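Local coordinates for protein IAA acetyltransferase (Bacillus cereus ATCC 14579, PDB 1Y9K) that probably transfers an acetyl group to an amine nitrogen of a still undefined substrate, as a member of the GNAT acetyltransferase family, at residues V5-I10 and Y40-G45. Numbering follows the deposited sequence.
Sequences VVIERI and YVAKQG
Val6 pairs with Lys43 and Glu8 with Val41 as the hydrogen-bonded pairs between strand 6-10 and residues 40-43 of the antiparallel strand 38-43. The short strand axes make 147° between their N-to-C directions and approach to 4.6 Å. Val6 N donates to Lys43 O at 3.0 Å, almost straight and in the carbonyl plane. Lys43 N answers to Val6 O at 2.8 Å; Glu8 and Val41 exchange a second such pair of bonds. Ile7 with Ala42 and Arg9 with Tyr40 are the non-hydrogen-bonded pairs.

Glu8 and Lys43 share a face with Val6 and Val41. Glu8 CG lies between backbone N and carbonyl carbon (chi1 39°), and the extended chain carries OE2 to the end of Lys43. The salt bridge is loose, Glu8 OE2 to Lys43 NZ 3.6 Å. Ile10 CG2 packs on Val41 CG2 at 3.5 Å. On the face of Ile7 and Tyr40, Ala42 CB touches Val5 CG1 at 3.7 Å. Val5 CG2 rests against the amide end of Gln44. The close fit of Arg9 on the Tyr40 ring is doubtful, and any cation-pi attraction is weak.

Joined through helices 17-23 and 27-36, these strands start the GNAT sheet, with 6-10 at its edge within the chain. Strand 38-43 pairs in turn, antiparallel, with 48-56. Helix 78-92 packs against Val5, Ile7, Tyr40 and Ala42.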
# COMPACT_ATOMS: atom_id res chain seq x y z
N VAL A 5 3.46 18.16 -2.07
CA VAL A 5 3.96 16.79 -2.13
C VAL A 5 4.27 16.42 -3.58
O VAL A 5 3.43 16.57 -4.47
CB VAL A 5 2.94 15.79 -1.50
CG1 VAL A 5 3.43 14.36 -1.62
CG2 VAL A 5 2.70 16.13 -0.04
N VAL A 6 5.49 15.96 -3.82
CA VAL A 6 5.92 15.55 -5.16
C VAL A 6 6.17 14.04 -5.21
O VAL A 6 6.94 13.51 -4.41
CB VAL A 6 7.19 16.34 -5.64
CG1 VAL A 6 7.42 16.14 -7.12
CG2 VAL A 6 7.05 17.82 -5.34
N ILE A 7 5.52 13.36 -6.14
CA ILE A 7 5.59 11.90 -6.26
C ILE A 7 6.34 11.48 -7.51
O ILE A 7 6.07 11.98 -8.60
CB ILE A 7 4.18 11.22 -6.25
CG1 ILE A 7 3.35 11.69 -5.04
CG2 ILE A 7 4.31 9.70 -6.28
CD1 ILE A 7 1.90 11.20 -5.03
N GLU A 8 7.27 10.55 -7.36
CA GLU A 8 8.11 10.10 -8.48
C GLU A 8 8.53 8.63 -8.33
O GLU A 8 8.53 8.08 -7.24
CB GLU A 8 9.34 11.04 -8.65
CG GLU A 8 9.98 11.54 -7.33
CD GLU A 8 10.96 12.72 -7.51
OE1 GLU A 8 10.53 13.83 -7.90
OE2 GLU A 8 12.17 12.54 -7.21
N ARG A 9 8.86 8.00 -9.45
CA ARG A 9 9.46 6.68 -9.45
C ARG A 9 10.87 6.65 -8.89
O ARG A 9 11.65 7.59 -9.09
CB ARG A 9 9.51 6.10 -10.85
CG ARG A 9 8.34 5.26 -11.16
CD ARG A 9 8.73 3.98 -11.85
NE ARG A 9 9.41 3.08 -10.93
CZ ARG A 9 9.93 1.92 -11.30
NH1 ARG A 9 9.83 1.52 -12.56
NH2 ARG A 9 10.55 1.17 -10.41
N ILE A 10 11.19 5.56 -8.21
CA ILE A 10 12.55 5.32 -7.76
C ILE A 10 12.98 3.94 -8.22
O ILE A 10 12.13 3.07 -8.40
CB ILE A 10 12.71 5.46 -6.21
CG1 ILE A 10 11.71 4.58 -5.48
CG2 ILE A 10 12.58 6.94 -5.78
CD1 ILE A 10 12.27 3.93 -4.25
N TYR A 40 7.08 3.90 -6.04
CA TYR A 40 6.99 5.35 -6.17
C TYR A 40 7.09 5.98 -4.78
O TYR A 40 6.52 5.46 -3.83
CB TYR A 40 5.69 5.75 -6.87
CG TYR A 40 5.54 5.13 -8.25
CD1 TYR A 40 5.29 3.76 -8.40
CD2 TYR A 40 5.65 5.91 -9.40
CE1 TYR A 40 5.16 3.17 -9.65
CE2 TYR A 40 5.52 5.33 -10.67
CZ TYR A 40 5.28 3.96 -10.78
OH TYR A 40 5.16 3.36 -12.02
N VAL A 41 7.81 7.09 -4.67
CA VAL A 41 7.91 7.78 -3.38
C VAL A 41 7.29 9.18 -3.40
O VAL A 41 7.23 9.82 -4.45
CB VAL A 41 9.37 7.83 -2.82
CG1 VAL A 41 9.90 6.42 -2.61
CG2 VAL A 41 10.30 8.66 -3.72
N ALA A 42 6.81 9.62 -2.24
CA ALA A 42 6.35 10.99 -2.05
C ALA A 42 7.41 11.79 -1.28
O ALA A 42 7.94 11.31 -0.26
CB ALA A 42 5.03 11.01 -1.31
N LYS A 43 7.72 12.99 -1.77
CA LYS A 43 8.69 13.87 -1.12
C LYS A 43 8.06 15.20 -0.71
O LYS A 43 7.29 15.77 -1.48
CB LYS A 43 9.90 14.12 -2.03
CG LYS A 43 10.50 12.87 -2.63
CD LYS A 43 11.84 13.14 -3.25
CE LYS A 43 12.34 11.90 -3.98
NZ LYS A 43 13.82 11.87 -4.09
N GLN A 44 8.37 15.66 0.50
CA GLN A 44 8.04 17.03 0.96
C GLN A 44 8.71 17.43 2.28
O GLN A 44 8.77 16.64 3.23
CB GLN A 44 6.52 17.29 1.03
CG GLN A 44 5.80 16.69 2.23
CD GLN A 44 4.95 17.71 2.96
OE1 GLN A 44 3.73 17.55 3.07
NE2 GLN A 44 5.60 18.75 3.48
N GLY A 45 9.21 18.67 2.32
CA GLY A 45 9.93 19.20 3.48
C GLY A 45 11.38 18.74 3.49
O GLY A 45 11.99 18.62 4.56